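Local coordinates for DUF7790 domain-containing protein (Leptospira interrogans serogroup Icterohaemorrhagiae serovar copenhageni, PDB 6ULO) that is of unknown function but contains a DUF7790 domain, which belongs to a clan of Rossmann-like NADP-binding families, and is probably membrane-attached in its full-length form, at residues V36-K39 with W40-G43; F223-A226 with E227-F230. All blocks are in the same frame, centred on the assembly; numbering follows the deposited sequence.

Interaction 1. Residues V36-K39 with W40-G43; sequences VPTK and WDVG
K39 and W40 run alongside each other in the same direction, with CG of the lysine resting over one face of the indole. This CG sits 3.9 Å from the centroid of the W40 five-membered ring, 7° off its normal, a CH-pi contact. A chi1 of 66° tucks it over the backbone, flanked by N and C, and the extended chain beyond carries the ammonium out past the rim, CE of K39 passing 3.6 Å from NE1 of W40. Lysine suits the place because its methylenes pack while its charge projects at the surface. The backbone beneath forms a type I beta turn from T38 to D41, closed by D41 N to T38 O at 3.1 Å. OG1 of T38 accepts from W40 N at 3.0 Å, and OD2 of D41 reaches back to T38 N with its anti lone pair, at 2.9 Å and 164°. A water donates to that same OD2 and to V36 O, a second grip on one carboxylate oxygen. The turn lies in the loop between helices 18-28 and 57-60; D41 OD1 is bound by I95 N at helix 94-109, and W40 and D41 touch T93 before it.

Interaction 2. Residues F223-A226 with E227-F230; sequences FSNA and EEYF
A type II' beta turn from F223 to A226 leads straight into a short 3-10 segment that includes E227-Y229, and the side chains on both are tied together where the chain leaves strand 218-222. S224 occupies the second position of the turn with a positive phi, and A226 N closes the turn on F223 O at 2.9 Å. Amide N-H groups then reach three residues back: E228 N to N225 O at 2.9 Å, and Y229 N to A226 O at 3.1 Å. N225 adds a side-chain bond over the first of these. A chi1 of 72° folds its amide back above its own backbone, and ND2 donates to the anti lone pair of E228 OE1 at 3.0 Å, nearly straight at 169°. The acceptor lies in the amide plane, although amide and carboxylate are turned 59° apart. Asparagine fits because its amide has a second N-H for a water that also binds Y229 OH, while E228 OE1 bonds to S256 as well. E227 crosses F223 obliquely, its OE1 3.4 Å from CD2 of the ring. A buried carboxylate needs several partners: R253 forms a salt bridge to OE1, Y232 binds OE2, and a water links OE1 to E227 N and S224 O. A226 O meets the edge of the Y229 ring, and CA of E227 rests over one face of the F230 ring. The turn lies between strand 218-222 and helix 234-241, beside strand 249-255: F223 packs on V251 and N225 on T254, while backbone bonds join F223 to V252 and S224 to T254.

Interactions 1 and 2 follow one another along the chain, far apart in sequence, with centres about 18 Å apart and nearest atoms about 6 Å apart, so they do not touch. Both contain a beta turn with side-chain hydrogen bonds close by: within the turn in interaction 1, on the 3-10 segment after it in interaction 2. The centre of interaction 1 lies about 18 Å, that of interaction 2 about 13 Å, from the centre of the chain. The first, at the surface, meets the start of helix 94-109, which follows strand 86-91; the second, partly buried, continues from strand 218-222. Both strands belong to the parallel part of the mixed sheet, separated by strand 66-69, consistent with a Rossmann-like core.

Interaction 1. Residues V36-K39 with W40-G43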
loop_
_atom_site.group_PDB
_atom_site.type_symbol
_atom_site.label_atom_id
_atom_site.label_comp_id
_atom_site.label_asym_id
_atom_site.label_seq_id
_atom_site.Cartn_x
_atom_site.Cartn_y
_atom_site.Cartn_z
ATOM N N VAL A 36 15.174 -6.180 11.097
ATOM C CA VAL A 36 16.626 -6.156 10.996
ATOM C C VAL A 36 16.985 -6.122 9.515
ATOM O O VAL A 36 16.151 -6.441 8.649
ATOM C CB VAL A 36 17.269 -7.356 11.721
ATOM C CG1 VAL A 36 16.864 -7.370 13.193
ATOM C CG2 VAL A 36 16.913 -8.664 11.020
ATOM N N PRO A 37 18.204 -5.692 9.193
ATOM C CA PRO A 37 18.632 -5.634 7.789
ATOM C C PRO A 37 18.571 -6.996 7.128
ATOM O O PRO A 37 18.913 -8.015 7.731
ATOM C CB PRO A 37 20.081 -5.142 7.906
ATOM C CG PRO A 37 20.090 -4.307 9.144
ATOM C CD PRO A 37 19.199 -5.066 10.082
ATOM N N THR A 38 18.137 -7.010 5.868
ATOM C CA THR A 38 18.095 -8.228 5.055
ATOM C C THR A 38 18.572 -7.914 3.648
ATOM O O THR A 38 18.847 -6.762 3.300
ATOM C CB THR A 38 16.686 -8.811 4.925
ATOM O OG1 THR A 38 15.915 -7.985 4.045
ATOM C CG2 THR A 38 15.999 -8.918 6.275
ATOM N N LYS A 39 18.612 -8.950 2.807
ATOM C CA LYS A 39 19.020 -8.757 1.416
ATOM C C LYS A 39 18.049 -7.891 0.643
ATOM O O LYS A 39 18.399 -7.395 -0.429
ATOM C CB LYS A 39 19.131 -10.096 0.675
ATOM C CG LYS A 39 17.802 -10.819 0.499
ATOM C CD LYS A 39 17.957 -12.167 -0.213
ATOM C CE LYS A 39 16.635 -12.948 -0.194
ATOM N NZ LYS A 39 16.745 -14.313 -0.808
ATOM N N TRP A 40 16.851 -7.675 1.171
ATOM C CA TRP A 40 15.878 -6.843 0.475
ATOM C C TRP A 40 16.075 -5.364 0.727
ATOM O O TRP A 40 15.341 -4.559 0.165
ATOM C CB TRP A 40 14.458 -7.257 0.858
ATOM C CG TRP A 40 14.197 -8.665 0.513
ATOM C CD1 TRP A 40 14.034 -9.707 1.388
ATOM C CD2 TRP A 40 14.094 -9.221 -0.799
ATOM N NE1 TRP A 40 13.827 -10.868 0.695
ATOM C CE2 TRP A 40 13.864 -10.604 -0.647
ATOM C CE3 TRP A 40 14.183 -8.691 -2.088
ATOM C CZ2 TRP A 40 13.704 -11.469 -1.737
ATOM C CZ3 TRP A 40 14.019 -9.560 -3.182
ATOM C CH2 TRP A 40 13.792 -10.930 -2.992
ATOM N N ASP A 41 17.019 -4.987 1.583
ATOM C CA ASP A 41 17.315 -3.581 1.858
ATOM C C ASP A 41 18.183 -2.990 0.744
ATOM O O ASP A 41 19.329 -2.592 0.936
ATOM C CB ASP A 41 17.954 -3.436 3.233
ATOM C CG ASP A 41 16.940 -3.562 4.335
ATOM O OD1 ASP A 41 16.057 -2.713 4.400
ATOM O OD2 ASP A 41 16.996 -4.497 5.138
ATOM N N VAL A 42 17.575 -2.929 -0.442
ATOM C CA VAL A 42 18.177 -2.367 -1.651
ATOM C C VAL A 42 17.116 -1.513 -2.329
ATOM O O VAL A 42 15.919 -1.651 -2.068
ATOM C CB VAL A 42 18.700 -3.450 -2.632
ATOM C CG1 VAL A 42 19.864 -4.227 -2.025
ATOM C CG2 VAL A 42 17.549 -4.406 -3.046
ATOM N N GLY A 43 17.568 -0.598 -3.192
ATOM C CA GLY A 43 16.646 0.360 -3.785
ATOM C C GLY A 43 15.551 -0.280 -4.621
ATOM O O GLY A 43 14.445 0.263 -4.716
HETATM O O HOH W 1 14.917 -4.926 6.763
#

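Interaction 2. Residues F223-A226 with E227-F230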
loop_
_atom_site.group_PDB
_atom_site.type_symbol
_atom_site.label_atom_id
_atom_site.label_comp_id
_atom_site.label_asym_id
_atom_site.label_seq_id
_atom_site.Cartn_x
_atom_site.Cartn_y
_atom_site.Cartn_z
ATOM N N PHE A 223 -1.982 -6.327 -0.609
ATOM C CA PHE A 223 -0.915 -7.298 -0.410
ATOM C C PHE A 223 0.105 -7.335 -1.531
ATOM O O PHE A 223 1.025 -8.138 -1.453
ATOM C CB PHE A 223 -1.477 -8.707 -0.259
ATOM C CG PHE A 223 -2.367 -8.884 0.946
ATOM C CD1 PHE A 223 -1.941 -8.522 2.226
ATOM C CD2 PHE A 223 -3.648 -9.437 0.806
ATOM C CE1 PHE A 223 -2.774 -8.739 3.342
ATOM C CE2 PHE A 223 -4.469 -9.651 1.919
ATOM C CZ PHE A 223 -4.030 -9.304 3.168
ATOM N N SER A 224 -0.074 -6.568 -2.616
ATOM C CA SER A 224 0.745 -6.782 -3.808
ATOM C C SER A 224 0.675 -8.260 -4.161
ATOM O O SER A 224 -0.392 -8.850 -4.012
ATOM C CB SER A 224 2.156 -6.213 -3.590
ATOM O OG SER A 224 2.936 -6.339 -4.776
ATOM N N ASN A 225 1.790 -8.871 -4.556
ATOM C CA ASN A 225 1.820 -10.316 -4.761
ATOM C C ASN A 225 2.506 -11.024 -3.608
ATOM O O ASN A 225 3.010 -12.145 -3.780
ATOM C CB ASN A 225 2.452 -10.699 -6.114
ATOM C CG ASN A 225 3.944 -10.494 -6.146
ATOM O OD1 ASN A 225 4.442 -9.477 -5.609
ATOM N ND2 ASN A 225 4.676 -11.408 -6.794
ATOM N N ALA A 226 2.509 -10.404 -2.415
ATOM C CA ALA A 226 3.214 -11.003 -1.282
ATOM C C ALA A 226 2.709 -12.402 -0.953
ATOM O O ALA A 226 3.500 -13.244 -0.513
ATOM C CB ALA A 226 3.081 -10.105 -0.056
ATOM N N GLU A 227 1.414 -12.672 -1.183
ATOM C CA GLU A 227 0.865 -13.977 -0.843
ATOM C C GLU A 227 1.437 -15.074 -1.726
ATOM O O GLU A 227 1.310 -16.242 -1.377
ATOM C CB GLU A 227 -0.661 -13.966 -0.948
ATOM C CG GLU A 227 -1.384 -13.025 0.033
ATOM C CD GLU A 227 -2.769 -12.720 -0.462
ATOM O OE1 GLU A 227 -2.870 -11.878 -1.377
ATOM O OE2 GLU A 227 -3.746 -13.331 0.021
ATOM N N GLU A 228 2.034 -14.734 -2.867
ATOM C CA GLU A 228 2.660 -15.763 -3.684
ATOM C C GLU A 228 3.844 -16.414 -2.993
ATOM O O GLU A 228 4.321 -17.457 -3.467
ATOM C CB GLU A 228 3.110 -15.161 -5.015
ATOM C CG GLU A 228 1.950 -14.644 -5.849
ATOM C CD GLU A 228 2.275 -14.592 -7.329
ATOM O OE1 GLU A 228 3.082 -13.735 -7.740
ATOM O OE2 GLU A 228 1.700 -15.404 -8.091
ATOM N N TYR A 229 4.324 -15.853 -1.881
ATOM C CA TYR A 229 5.487 -16.381 -1.180
ATOM C C TYR A 229 5.147 -17.302 -0.013
ATOM O O TYR A 229 6.075 -17.804 0.642
ATOM C CB TYR A 229 6.365 -15.229 -0.682
ATOM C CG TYR A 229 7.004 -14.471 -1.795
ATOM C CD1 TYR A 229 8.315 -14.732 -2.163
ATOM C CD2 TYR A 229 6.293 -13.495 -2.506
ATOM C CE1 TYR A 229 8.912 -14.044 -3.198
ATOM C CE2 TYR A 229 6.886 -12.801 -3.554
ATOM C CZ TYR A 229 8.199 -13.087 -3.892
ATOM O OH TYR A 229 8.814 -12.413 -4.921
ATOM N N PHE A 230 3.867 -17.557 0.273
ATOM C CA PHE A 230 3.561 -18.380 1.448
ATOM C C PHE A 230 2.191 -19.037 1.325
ATOM O O PHE A 230 1.270 -18.480 0.732
ATOM C CB PHE A 230 3.636 -17.572 2.762
ATOM C CG PHE A 230 2.793 -16.299 2.785
ATOM C CD1 PHE A 230 1.432 -16.332 3.095
ATOM C CD2 PHE A 230 3.382 -15.065 2.527
ATOM C CE1 PHE A 230 0.688 -15.151 3.159
ATOM C CE2 PHE A 230 2.651 -13.898 2.587
ATOM C CZ PHE A 230 1.305 -13.941 2.894
HETATM O O HOH W 2 -0.600 -11.200 -2.588
HETATM O O HOH W 3 7.540 -10.793 -6.924
#